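Local structure of bacterial regulatory proteins, tetR family (Corynebacterium glutamicum, 3AQT) at residues R50-A55 and E91-A96; A101-G106 and M155-P160; D118-F123 and T172-I177; S126-V131 and I212-M217; R161-L166 and D179-T184. The protein represses transcription as a TetR-family regulator, probably by binding DNA through a helix-turn-helix motif, and takes resorcinol as its inducer. One frame throughout, in Å; residues are numbered along the deposited sequence.

Interaction 1 (R50-A55 and E91-A96)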
# COMPACT_ATOMS: atom_id res chain seq x y z
N ARG B 50 23.98 0.62 -19.04
CA ARG B 50 23.42 0.72 -20.38
C ARG B 50 22.07 0.04 -20.49
O ARG B 50 21.19 0.50 -21.23
CB ARG B 50 24.38 0.12 -21.40
CG ARG B 50 25.64 0.93 -21.56
CD ARG B 50 26.62 0.25 -22.47
NE ARG B 50 27.90 0.95 -22.48
CZ ARG B 50 28.95 0.57 -23.20
NH1 ARG B 50 28.88 -0.51 -23.97
NH2 ARG B 50 30.08 1.27 -23.15
N LEU B 51 21.90 -1.06 -19.76
CA LEU B 51 20.63 -1.78 -19.76
C LEU B 51 19.57 -0.91 -19.10
O LEU B 51 18.44 -0.81 -19.59
CB LEU B 51 20.77 -3.11 -19.02
CG LEU B 51 21.51 -4.19 -19.81
CD1 LEU B 51 21.74 -5.41 -18.96
CD2 LEU B 51 20.69 -4.56 -21.05
N ILE B 52 19.94 -0.27 -17.99
CA ILE B 52 19.02 0.60 -17.27
C ILE B 52 18.56 1.72 -18.21
O ILE B 52 17.37 2.02 -18.30
CB ILE B 52 19.70 1.20 -16.02
CG1 ILE B 52 19.95 0.10 -14.99
CG2 ILE B 52 18.83 2.28 -15.41
CD1 ILE B 52 18.77 -0.78 -14.61
N THR B 53 19.52 2.34 -18.90
CA THR B 53 19.22 3.42 -19.84
C THR B 53 18.33 2.92 -20.96
O THR B 53 17.38 3.60 -21.38
CB THR B 53 20.53 4.00 -20.45
OG1 THR B 53 21.35 4.54 -19.40
CG2 THR B 53 20.23 5.10 -21.46
N SER B 54 18.63 1.73 -21.46
CA SER B 54 17.84 1.15 -22.55
C SER B 54 16.40 0.93 -22.10
O SER B 54 15.45 1.37 -22.76
CB SER B 54 18.46 -0.18 -23.00
OG SER B 54 17.71 -0.73 -24.07
N ALA B 55 16.25 0.24 -20.97
CA ALA B 55 14.93 -0.05 -20.42
C ALA B 55 14.13 1.22 -20.20
O ALA B 55 12.95 1.27 -20.54
CB ALA B 55 15.07 -0.81 -19.10
N GLU B 91 12.48 -8.14 -12.61
CA GLU B 91 12.13 -7.27 -11.49
C GLU B 91 13.25 -6.35 -11.04
O GLU B 91 13.03 -5.17 -10.81
CB GLU B 91 11.65 -8.10 -10.29
CG GLU B 91 10.16 -8.03 -10.05
CD GLU B 91 9.66 -6.62 -9.75
OE1 GLU B 91 10.10 -6.04 -8.73
OE2 GLU B 91 8.84 -6.09 -10.53
N GLN B 92 14.46 -6.90 -10.89
CA GLN B 92 15.59 -6.09 -10.45
C GLN B 92 15.79 -4.90 -11.39
O GLN B 92 15.96 -3.76 -10.93
CB GLN B 92 16.87 -6.94 -10.40
CG GLN B 92 17.48 -7.09 -9.00
CD GLN B 92 18.94 -6.61 -8.94
OE1 GLN B 92 19.84 -7.20 -9.55
NE2 GLN B 92 19.18 -5.54 -8.19
N LEU B 93 15.75 -5.15 -12.69
CA LEU B 93 15.93 -4.10 -13.67
C LEU B 93 14.81 -3.07 -13.58
O LEU B 93 15.04 -1.88 -13.72
CB LEU B 93 15.95 -4.68 -15.09
CG LEU B 93 15.96 -3.67 -16.25
CD1 LEU B 93 17.32 -2.98 -16.32
CD2 LEU B 93 15.67 -4.38 -17.55
N LEU B 94 13.60 -3.55 -13.35
CA LEU B 94 12.44 -2.67 -13.24
C LEU B 94 12.67 -1.74 -12.05
O LEU B 94 12.45 -0.53 -12.11
CB LEU B 94 11.18 -3.50 -13.01
CG LEU B 94 9.90 -3.06 -13.73
CD1 LEU B 94 9.60 -1.59 -13.43
CD2 LEU B 94 10.07 -3.28 -15.23
N GLN B 95 13.14 -2.32 -10.96
CA GLN B 95 13.41 -1.56 -9.76
C GLN B 95 14.47 -0.49 -9.96
O GLN B 95 14.35 0.61 -9.42
CB GLN B 95 13.78 -2.51 -8.63
CG GLN B 95 12.57 -3.23 -8.06
CD GLN B 95 12.93 -4.18 -6.95
OE1 GLN B 95 13.82 -3.92 -6.14
NE2 GLN B 95 12.24 -5.31 -6.90
N ALA B 96 15.50 -0.80 -10.73
CA ALA B 96 16.56 0.16 -11.00
C ALA B 96 16.00 1.32 -11.80
O ALA B 96 16.35 2.47 -11.55
CB ALA B 96 17.70 -0.50 -11.76
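A55 and L93 meet through their methyl groups: CB of A55 lies 3.9 Å from CD2 of L93 and 4.1 Å from its CG, so the alanine rests against the fork of the leucine. The other branch of L93 turns to the preceding turn of helix 41-62. There CD1 is 4.1 Å from the carbonyl O of L51 and 4.4 Å from CB of L51, and the same methyl passes I52, whose side chain runs past that of L93 in the opposite direction. CG1 of I52 also reaches CB of A96, at 4.0 Å. The modelled position of the I52 terminal methyl is doubtful, so the argument rests on the other atoms.

With CG anti to the backbone N (chi1 173°), the fork of L93 reaches helix 41-62, and a chi2 of 72° sets one methyl on each turn. The axes of the two segments come within 9.7 Å and cross at -76°, a steep angle that keeps the contact to about one turn of each helix. Behind this layer, I72 of helix 69-75 touches L51, A55 and L93 together, and S54 OG is hydrogen-bonded to I72 O. Across the contact the evidence is entirely apolar: aliphatic groups, mostly buried, join the first helix of the TetR-type DNA-binding domain to helix 90-111, with the predicted helix-turn-helix resting on both, an association consistent with exclusion of water.

Interaction 2 (A101-G106 and M155-P160); sequences AFESVG and MRILGP
I157 and L158, consecutive residues at the turn between helix 150-157 and helix 159-171, make this contact with helix 90-111. I157 comes first and points its CB toward that helix. Its CG2, placed opposite the backbone N while CG1 lies beside it (chi1 -50°), presses on the backbone: 3.4 Å to CA of E103 and 3.6 Å to CB of E103. The same methyl is 4.2 Å from CB of F102, so it sits over the link between the two residues.

L158 follows and reaches the next turn. Its CD2 is 3.5 Å from the carbonyl O of F102 and 3.6 Å from CA of G106, where glycine has no side chain and the methyl packs directly on the backbone. The second methyl, CD1, lies 4.2 Å from CB of F102, whose ring leads away to meet W140 edge-to-face. L158 also touches L130, F188 and the bound resorcinol. The arrangement is that of an all-helical TetR-type regulator in which helix 90-111, coming from the DNA-binding domain and contributing L109 to the resorcinol pocket, packs against L158, another pocket residue.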
# COMPACT_ATOMS: atom_id res chain seq x y z
N ALA B 101 13.84 6.99 -11.70
CA ALA B 101 12.74 7.94 -11.83
C ALA B 101 12.42 8.67 -10.52
O ALA B 101 12.27 9.89 -10.49
CB ALA B 101 11.49 7.23 -12.34
N PHE B 102 12.31 7.92 -9.42
CA PHE B 102 11.99 8.53 -8.14
C PHE B 102 13.11 9.43 -7.62
O PHE B 102 12.85 10.49 -7.05
CB PHE B 102 11.67 7.46 -7.10
CG PHE B 102 10.50 6.59 -7.47
CD1 PHE B 102 9.41 7.12 -8.14
CD2 PHE B 102 10.48 5.25 -7.12
CE1 PHE B 102 8.31 6.33 -8.46
CE2 PHE B 102 9.39 4.44 -7.43
CZ PHE B 102 8.30 4.98 -8.10
N GLU B 103 14.36 9.01 -7.80
CA GLU B 103 15.48 9.80 -7.33
C GLU B 103 15.58 11.13 -8.09
O GLU B 103 15.91 12.16 -7.50
CB GLU B 103 16.79 9.03 -7.48
CG GLU B 103 18.01 9.79 -7.02
CD GLU B 103 19.29 9.01 -7.26
OE1 GLU B 103 20.39 9.57 -7.07
OE2 GLU B 103 19.20 7.82 -7.64
N SER B 104 15.28 11.11 -9.38
CA SER B 104 15.34 12.34 -10.17
C SER B 104 14.41 13.39 -9.59
O SER B 104 14.79 14.55 -9.45
CB SER B 104 14.95 12.07 -11.62
OG SER B 104 15.87 11.19 -12.23
N VAL B 105 13.19 12.98 -9.27
CA VAL B 105 12.23 13.92 -8.71
C VAL B 105 12.62 14.30 -7.28
O VAL B 105 12.49 15.45 -6.88
CB VAL B 105 10.79 13.33 -8.75
CG1 VAL B 105 9.84 14.16 -7.89
CG2 VAL B 105 10.29 13.33 -10.18
N GLY B 106 13.11 13.32 -6.52
CA GLY B 106 13.53 13.59 -5.16
C GLY B 106 14.54 14.72 -5.09
O GLY B 106 14.43 15.60 -4.25
N MSE B 155 10.46 3.68 -0.59
CA MSE B 155 11.07 3.78 0.74
C MSE B 155 12.58 3.92 0.73
O MSE B 155 13.15 4.55 1.62
CB MSE B 155 10.65 2.59 1.60
CG MSE B 155 9.18 2.62 2.00
SE MSE B 155 8.74 3.92 3.40
CE MSE B 155 9.22 5.53 2.48
N ARG B 156 13.24 3.34 -0.26
CA ARG B 156 14.69 3.42 -0.34
C ARG B 156 15.13 4.78 -0.85
O ARG B 156 16.14 5.33 -0.40
CB ARG B 156 15.27 2.37 -1.30
CG ARG B 156 14.98 0.94 -0.97
CD ARG B 156 15.93 0.02 -1.72
NE ARG B 156 15.68 -0.06 -3.16
CZ ARG B 156 14.96 -1.02 -3.74
NH1 ARG B 156 14.40 -1.98 -3.01
NH2 ARG B 156 14.83 -1.04 -5.06
N ILE B 157 14.38 5.32 -1.79
CA ILE B 157 14.73 6.60 -2.41
C ILE B 157 14.10 7.85 -1.83
O ILE B 157 14.81 8.80 -1.51
CB ILE B 157 14.42 6.56 -3.92
CG1 ILE B 157 15.04 5.31 -4.55
CG2 ILE B 157 14.97 7.81 -4.60
CD1 ILE B 157 16.58 5.14 -4.46
N LEU B 158 12.77 7.86 -1.69
CA LEU B 158 12.09 9.05 -1.17
C LEU B 158 11.77 9.00 0.32
O LEU B 158 11.46 10.03 0.92
CB LEU B 158 10.79 9.28 -1.95
CG LEU B 158 10.98 9.48 -3.46
CD1 LEU B 158 9.63 9.65 -4.13
CD2 LEU B 158 11.87 10.69 -3.71
N GLY B 159 11.87 7.82 0.92
CA GLY B 159 11.57 7.69 2.33
C GLY B 159 12.43 8.58 3.21
O GLY B 159 11.91 9.30 4.07
N PRO B 160 13.76 8.55 3.04
CA PRO B 160 14.64 9.38 3.87
C PRO B 160 14.33 10.86 3.72
O PRO B 160 14.50 11.63 4.67
CB PRO B 160 16.04 9.02 3.36
CG PRO B 160 15.87 7.60 2.88
CD PRO B 160 14.55 7.66 2.16

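Interaction 3 (D118-F123 and T172-I177). With RCO (resorcinol), chain D.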
# COMPACT_ATOMS: atom_id res chain seq x y z
N ASP B 118 7.16 26.89 5.74
CA ASP B 118 6.21 25.99 6.38
C ASP B 118 6.48 24.52 6.06
O ASP B 118 6.35 24.09 4.91
CB ASP B 118 4.79 26.35 5.95
CG ASP B 118 3.74 25.75 6.83
OD1 ASP B 118 4.03 24.77 7.55
OD2 ASP B 118 2.59 26.25 6.80
N PRO B 119 6.86 23.73 7.07
CA PRO B 119 7.14 22.31 6.86
C PRO B 119 5.93 21.61 6.26
O PRO B 119 6.06 20.66 5.48
CB PRO B 119 7.47 21.81 8.28
CG PRO B 119 8.01 23.03 8.95
CD PRO B 119 7.07 24.11 8.47
N ALA B 120 4.74 22.08 6.62
CA ALA B 120 3.51 21.49 6.12
C ALA B 120 3.39 21.69 4.62
O ALA B 120 2.83 20.85 3.93
CB ALA B 120 2.30 22.10 6.83
N GLU B 121 3.91 22.81 4.12
CA GLU B 121 3.82 23.09 2.69
C GLU B 121 4.87 22.29 1.92
O GLU B 121 4.64 21.89 0.78
CB GLU B 121 4.02 24.59 2.42
CG GLU B 121 3.23 25.09 1.22
CD GLU B 121 3.50 26.56 0.90
OE1 GLU B 121 3.62 27.37 1.85
OE2 GLU B 121 3.56 26.91 -0.30
N VAL B 122 6.01 22.07 2.55
CA VAL B 122 7.07 21.30 1.93
C VAL B 122 6.57 19.88 1.70
O VAL B 122 6.69 19.34 0.60
CB VAL B 122 8.33 21.25 2.84
CG1 VAL B 122 9.37 20.32 2.24
CG2 VAL B 122 8.91 22.64 3.01
N PHE B 123 6.00 19.30 2.75
CA PHE B 123 5.48 17.94 2.71
C PHE B 123 4.32 17.81 1.74
O PHE B 123 4.29 16.90 0.91
CB PHE B 123 5.03 17.55 4.11
CG PHE B 123 4.59 16.12 4.24
CD1 PHE B 123 5.41 15.08 3.80
CD2 PHE B 123 3.37 15.80 4.84
CE1 PHE B 123 5.03 13.76 3.96
CE2 PHE B 123 2.98 14.48 5.01
CZ PHE B 123 3.81 13.45 4.57
N THR B 172 9.28 21.66 14.82
CA THR B 172 8.72 23.00 14.92
C THR B 172 7.29 23.03 15.47
O THR B 172 6.64 24.08 15.44
CB THR B 172 8.71 23.71 13.55
OG1 THR B 172 7.80 23.04 12.67
CG2 THR B 172 10.10 23.71 12.94
N GLY B 173 6.81 21.89 15.96
CA GLY B 173 5.46 21.82 16.50
C GLY B 173 4.35 21.89 15.46
O GLY B 173 3.18 21.99 15.80
N ARG B 174 4.72 21.84 14.18
CA ARG B 174 3.73 21.89 13.10
C ARG B 174 2.97 20.57 12.98
O ARG B 174 1.79 20.55 12.66
CB ARG B 174 4.42 22.18 11.77
CG ARG B 174 3.48 22.56 10.64
CD ARG B 174 2.84 23.91 10.88
NE ARG B 174 2.33 24.52 9.66
CZ ARG B 174 1.06 24.88 9.48
NH1 ARG B 174 0.17 24.68 10.45
NH2 ARG B 174 0.69 25.46 8.35
N PHE B 175 3.65 19.46 13.25
CA PHE B 175 3.04 18.14 13.15
C PHE B 175 2.98 17.42 14.49
O PHE B 175 3.75 17.72 15.40
CB PHE B 175 3.83 17.23 12.19
CG PHE B 175 3.98 17.76 10.80
CD1 PHE B 175 2.98 18.52 10.21
CD2 PHE B 175 5.11 17.46 10.06
CE1 PHE B 175 3.11 18.97 8.90
CE2 PHE B 175 5.26 17.90 8.75
CZ PHE B 175 4.26 18.66 8.17
N THR B 176 2.07 16.45 14.58
CA THR B 176 1.93 15.62 15.76
C THR B 176 2.07 14.20 15.23
O THR B 176 1.22 13.73 14.47
CB THR B 176 0.55 15.77 16.42
OG1 THR B 176 0.41 17.10 16.93
CG2 THR B 176 0.38 14.76 17.55
N ILE B 177 3.15 13.52 15.62
CA ILE B 177 3.41 12.17 15.14
C ILE B 177 3.96 11.32 16.27
O ILE B 177 4.92 11.71 16.93
CB ILE B 177 4.45 12.19 14.00
CG1 ILE B 177 3.95 13.05 12.84
CG2 ILE B 177 4.76 10.78 13.54
CD1 ILE B 177 5.02 13.44 11.82
C1 RCO D . 9.72 13.58 -0.82
C2 RCO D . 9.57 14.49 0.27
C3 RCO D . 8.37 14.49 1.03
C4 RCO D . 7.34 13.58 0.71
C5 RCO D . 7.50 12.68 -0.36
C6 RCO D . 8.69 12.68 -1.13
O1 RCO D . 10.90 13.58 -1.56
O3 RCO D . 8.19 15.37 2.09
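D118 and R174 form a two-pronged salt bridge. The guanidinium presents its side, NE to OD1 at 2.7 Å and NH2 to OD2 at 2.6 Å, both bonds nearly straight; OD2 uses its syn lone pair. The carboxylate and guanidinium planes are 26° apart, nearly coplanar, and a bend at chi2 (69°) turns the arginine chain into this position. D118 is also the N-cap of helix 119-134: OD1 accepts a second bond, from A120 N at 2.9 Å, arriving from above the carboxylate plane. One carboxylate ties the loop to the helix start, and two partners fix its rotation. R174 NH1 also pairs with E227.

The apolar contacts centre on F175. The edge of its ring meets A120, with CZ 3.6 Å from CA and CE1 3.8 Å from CB of A120, while CB of F123 lies 4.3 Å from F175 CZ. P119 CB also lies 4.5 Å from CZ of F175.

F123 carries the contact to the ligand pocket, where resorcinol O3 lies at its ring edge, 3.3 Å from CD1 of F123. The salt bridge and the F175 packing fasten the loop after helix 159-171 to the start of helix 119-134, with L166 touching both phenylalanines.

Interaction 4 (S126-V131 and I212-M217). With RCO (resorcinol), chain D.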
# COMPACT_ATOMS: atom_id res chain seq x y z
N SER B 126 5.48 18.37 -1.91
CA SER B 126 6.22 17.23 -2.40
C SER B 126 5.24 16.16 -2.86
O SER B 126 5.36 15.62 -3.97
CB SER B 126 7.12 16.67 -1.29
OG SER B 126 8.07 17.63 -0.85
N LEU B 127 4.27 15.85 -2.00
CA LEU B 127 3.28 14.84 -2.32
C LEU B 127 2.47 15.20 -3.55
O LEU B 127 2.20 14.34 -4.40
CB LEU B 127 2.36 14.60 -1.12
CG LEU B 127 3.11 14.02 0.09
CD1 LEU B 127 2.16 13.88 1.28
CD2 LEU B 127 3.71 12.66 -0.29
N ARG B 128 2.09 16.47 -3.68
CA ARG B 128 1.31 16.89 -4.83
C ARG B 128 2.11 16.69 -6.12
O ARG B 128 1.54 16.33 -7.15
CB ARG B 128 0.88 18.35 -4.69
CG ARG B 128 -0.12 18.56 -3.57
CD ARG B 128 -0.41 20.02 -3.37
NE ARG B 128 -0.96 20.62 -4.58
CZ ARG B 128 -1.09 21.93 -4.78
NH1 ARG B 128 -0.70 22.79 -3.84
NH2 ARG B 128 -1.62 22.38 -5.91
N HIS B 129 3.42 16.90 -6.06
CA HIS B 129 4.25 16.70 -7.25
C HIS B 129 4.28 15.21 -7.64
O HIS B 129 4.24 14.89 -8.82
CB HIS B 129 5.68 17.19 -7.02
CG HIS B 129 5.86 18.66 -7.25
ND1 HIS B 129 5.55 19.26 -8.45
CD2 HIS B 129 6.28 19.65 -6.43
CE1 HIS B 129 5.79 20.55 -8.37
NE2 HIS B 129 6.23 20.81 -7.15
N LEU B 130 4.36 14.33 -6.64
CA LEU B 130 4.40 12.89 -6.92
C LEU B 130 3.10 12.48 -7.60
O LEU B 130 3.11 11.78 -8.61
CB LEU B 130 4.63 12.09 -5.63
CG LEU B 130 6.02 12.27 -4.98
CD1 LEU B 130 6.16 11.42 -3.74
CD2 LEU B 130 7.10 11.88 -5.98
N VAL B 131 1.97 12.93 -7.07
CA VAL B 131 0.69 12.57 -7.67
C VAL B 131 0.58 13.07 -9.10
O VAL B 131 0.21 12.30 -10.00
CB VAL B 131 -0.49 13.12 -6.84
CG1 VAL B 131 -1.79 12.92 -7.60
CG2 VAL B 131 -0.57 12.40 -5.51
N ILE B 212 -6.37 17.06 -2.63
CA ILE B 212 -7.17 16.27 -1.72
C ILE B 212 -6.31 15.22 -1.03
O ILE B 212 -6.45 14.98 0.17
CB ILE B 212 -8.33 15.59 -2.45
CG1 ILE B 212 -9.23 16.66 -3.07
CG2 ILE B 212 -9.13 14.73 -1.49
CD1 ILE B 212 -10.21 16.15 -4.13
N PHE B 213 -5.42 14.58 -1.78
CA PHE B 213 -4.56 13.58 -1.18
C PHE B 213 -3.59 14.21 -0.18
O PHE B 213 -3.42 13.71 0.93
CB PHE B 213 -3.75 12.83 -2.24
CG PHE B 213 -2.73 11.89 -1.65
CD1 PHE B 213 -3.14 10.76 -0.94
CD2 PHE B 213 -1.38 12.18 -1.72
CE1 PHE B 213 -2.21 9.95 -0.30
CE2 PHE B 213 -0.44 11.38 -1.08
CZ PHE B 213 -0.85 10.26 -0.37
N ALA B 214 -2.97 15.32 -0.57
CA ALA B 214 -2.03 15.99 0.32
C ALA B 214 -2.70 16.43 1.61
O ALA B 214 -2.11 16.32 2.70
CB ALA B 214 -1.40 17.19 -0.39
N ALA B 215 -3.93 16.92 1.51
CA ALA B 215 -4.65 17.36 2.70
C ALA B 215 -4.83 16.21 3.68
O ALA B 215 -4.61 16.37 4.89
CB ALA B 215 -6.01 17.92 2.31
N ALA B 216 -5.22 15.05 3.17
CA ALA B 216 -5.41 13.87 4.02
C ALA B 216 -4.12 13.48 4.72
O ALA B 216 -4.14 13.08 5.88
CB ALA B 216 -5.94 12.70 3.19
N MSE B 217 -2.99 13.60 4.02
CA MSE B 217 -1.72 13.25 4.63
C MSE B 217 -1.36 14.29 5.69
O MSE B 217 -0.75 13.95 6.72
CB MSE B 217 -0.61 13.14 3.58
CG MSE B 217 -0.75 11.94 2.63
SE MSE B 217 -1.06 10.22 3.51
CE MSE B 217 0.44 10.23 4.71
C1 RCO D . 9.72 13.58 -0.82
C2 RCO D . 9.57 14.49 0.27
C3 RCO D . 8.37 14.49 1.03
C4 RCO D . 7.34 13.58 0.71
C5 RCO D . 7.50 12.68 -0.36
C6 RCO D . 8.69 12.68 -1.13
O1 RCO D . 10.90 13.58 -1.56
O3 RCO D . 8.19 15.37 2.09
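The segments of helix 119-134 and helix 209-220 run roughly antiparallel, their directions 142° apart and their axes 9.0 Å apart at closest approach, with L127 and A214 nearest in the backbone. This is helix-to-helix packing in the all-helical C-terminal domain of a TetR-type regulator, and its evidence is a set of buried apolar contacts beside the resorcinol pocket.

L127 stands between helix 209-220 and the resorcinol. Its CD1 meets M217, a selenomethionine, at 3.7 Å from CB, the two side chains crossing at about a right angle. Its CB approaches the ring of F213, 4.3 Å from CE2. One turn further along, CG2 of V131 lies 3.9 Å from CD2 of F213, so the two residues approach neighbouring ring atoms, CE2 and CD2, obliquely. A chi1 of 173° points the F213 ring at helix 119-134. The small A214 admits the aliphatic part of R128, with CG of R128 3.7 Å from CB of A214. The arginine's polar end turns elsewhere, NE to the carboxylate of D210 and NH1 to R234 O.

F213 also touches L191 and A194 of helix 180-199, and C186 of the second subunit, which places this layer next to the dimer contact. On the ligand side, S126 and L130 join L127 in touching the resorcinol. S126 CB lies 3.4 Å from resorcinol C3, and CD1 of L130 is 3.8 Å from C5. The leucine's two branches divide the work: while CD1 of L127 packs on M217, its CD2 sits 3.8 Å from the same resorcinol C5.

Interaction 5 (R161-L166 and D179-T184); sequences RARRDL and DLDLAT. With RCO (resorcinol), chain D.
R163 swings its CG opposite the backbone N (chi1 -165°) and stays extended as far as NE, which carries the guanidinium to L180 and D181. The chi1 of D181, -63°, brings its carboxylate back to meet it. NE donates to OD1 of D181 at 2.8 Å, with the oxygen in the guanidinium plane; a weak second bond runs from NH2 to the same OD1. L180 lies over one face of the group, its CD2 3.6 Å from NH1 of R163, so the salt bridge has an aliphatic floor.

Nearer the helix axes, OG1 of T184 lies 3.5 Å from CB of R163 and donates to the carbonyl O of L180 at 3.0 Å. L166 places CD1 3.9 Å from CB of A183 and CB 4.1 Å from CD1 of L180.

Another face of helix 159-171 serves the ligand: resorcinol O3 donates to OD2 of D165 at 2.6 Å. R164 holds the other oxygen, OD1, through NE and NH2, and D110 of helix 90-111 pairs with both R161 and R164. Helix 159-171 lies between helix 180-199, whose segment 180-184 runs at 122° to segment 161-166, and helix 119-134, where V122 and S126 touch D165 and F123 touches L166.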
# COMPACT_ATOMS: atom_id res chain seq x y z
N ARG B 161 13.86 11.25 2.54
CA ARG B 161 13.53 12.65 2.29
C ARG B 161 12.22 13.02 2.99
O ARG B 161 12.10 14.10 3.59
CB ARG B 161 13.41 12.92 0.78
CG ARG B 161 14.73 12.83 0.04
CD ARG B 161 14.56 13.10 -1.45
NE ARG B 161 15.86 13.32 -2.09
CZ ARG B 161 16.66 12.36 -2.55
NH1 ARG B 161 16.31 11.08 -2.47
NH2 ARG B 161 17.84 12.68 -3.06
N ALA B 162 11.25 12.13 2.91
CA ALA B 162 9.95 12.37 3.53
C ALA B 162 10.12 12.38 5.04
O ALA B 162 9.58 13.23 5.73
CB ALA B 162 8.97 11.28 3.12
N ARG B 163 10.88 11.42 5.56
CA ARG B 163 11.10 11.34 6.99
C ARG B 163 11.72 12.65 7.47
O ARG B 163 11.33 13.19 8.51
CB ARG B 163 12.01 10.15 7.31
CG ARG B 163 12.03 9.74 8.77
CD ARG B 163 12.91 8.52 8.99
NE ARG B 163 12.76 7.96 10.33
CZ ARG B 163 13.24 8.51 11.43
NH1 ARG B 163 13.92 9.65 11.36
NH2 ARG B 163 13.05 7.93 12.61
N ARG B 164 12.69 13.15 6.71
CA ARG B 164 13.37 14.40 7.04
C ARG B 164 12.35 15.52 7.14
O ARG B 164 12.31 16.26 8.13
CB ARG B 164 14.38 14.75 5.95
CG ARG B 164 15.02 16.12 6.10
CD ARG B 164 15.60 16.58 4.78
NE ARG B 164 14.56 16.78 3.78
CZ ARG B 164 14.73 16.59 2.47
NH1 ARG B 164 15.91 16.20 2.00
NH2 ARG B 164 13.72 16.80 1.64
N ASP B 165 11.53 15.66 6.10
CA ASP B 165 10.52 16.70 6.07
C ASP B 165 9.57 16.56 7.25
O ASP B 165 9.19 17.55 7.87
CB ASP B 165 9.76 16.67 4.74
CG ASP B 165 10.61 17.16 3.57
OD1 ASP B 165 11.65 17.79 3.80
OD2 ASP B 165 10.22 16.92 2.40
N LEU B 166 9.18 15.33 7.58
CA LEU B 166 8.29 15.10 8.70
C LEU B 166 8.96 15.41 10.04
O LEU B 166 8.34 16.00 10.92
CB LEU B 166 7.78 13.66 8.70
CG LEU B 166 6.80 13.33 7.57
CD1 LEU B 166 6.42 11.84 7.66
CD2 LEU B 166 5.54 14.21 7.68
N ASP B 179 4.97 7.95 15.83
CA ASP B 179 6.03 7.09 15.30
C ASP B 179 6.43 7.57 13.91
O ASP B 179 5.67 7.47 12.95
CB ASP B 179 5.57 5.64 15.25
CG ASP B 179 6.70 4.69 14.87
OD1 ASP B 179 7.40 4.97 13.88
OD2 ASP B 179 6.88 3.67 15.57
N LEU B 180 7.65 8.09 13.82
CA LEU B 180 8.20 8.64 12.59
C LEU B 180 8.32 7.66 11.42
O LEU B 180 8.05 8.02 10.27
CB LEU B 180 9.55 9.25 12.91
CG LEU B 180 9.96 10.53 12.18
CD1 LEU B 180 8.79 11.50 12.06
CD2 LEU B 180 11.10 11.16 12.97
N ASP B 181 8.75 6.43 11.70
CA ASP B 181 8.88 5.44 10.64
C ASP B 181 7.51 5.03 10.13
O ASP B 181 7.32 4.81 8.93
CB ASP B 181 9.64 4.21 11.15
CG ASP B 181 11.08 4.54 11.55
OD1 ASP B 181 11.72 5.37 10.87
OD2 ASP B 181 11.57 3.96 12.53
N LEU B 182 6.55 4.95 11.05
CA LEU B 182 5.19 4.58 10.69
C LEU B 182 4.59 5.63 9.76
O LEU B 182 4.00 5.30 8.74
CB LEU B 182 4.32 4.46 11.94
CG LEU B 182 2.85 4.16 11.62
CD1 LEU B 182 2.74 2.73 11.11
CD2 LEU B 182 1.98 4.35 12.86
N ALA B 183 4.75 6.90 10.12
CA ALA B 183 4.20 7.97 9.30
C ALA B 183 4.82 7.96 7.91
O ALA B 183 4.15 8.20 6.92
CB ALA B 183 4.43 9.32 9.96
N THR B 184 6.11 7.67 7.84
CA THR B 184 6.77 7.64 6.55
C THR B 184 6.25 6.49 5.69
O THR B 184 5.89 6.68 4.53
CB THR B 184 8.31 7.50 6.71
OG1 THR B 184 8.81 8.64 7.41
CG2 THR B 184 8.99 7.40 5.34
C1 RCO D . 9.72 13.58 -0.82
C2 RCO D . 9.57 14.49 0.27
C3 RCO D . 8.37 14.49 1.03
C4 RCO D . 7.34 13.58 0.71
C5 RCO D . 7.50 12.68 -0.36
C6 RCO D . 8.69 12.68 -1.13
O1 RCO D . 10.90 13.58 -1.56
O3 RCO D . 8.19 15.37 2.09

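Overall arrangement
Starting from the N terminus, interaction 1 closes the first loop, returning helix 90-111 to helix 41-62 around the helix-turn-helix. Interaction 2 opens afterwards on the same helix 90-111, and Q95 probably hydrogen-bonds R156, bridging the two contacts. Interactions 2, 3 and 4 cross one another along the chain; interaction 5 lies within the long loop of interaction 4 but crosses interaction 3 and follows interaction 2 in series. Interactions 3 and 4 share helix 119-134, and interactions 3, 4 and 5 converge on resorcinol, which L158 of interaction 2 also touches. Interaction 1 stands apart, its centre about 36 Å from that of interaction 3; helix 90-111 links the DNA-binding part to the ligand domain.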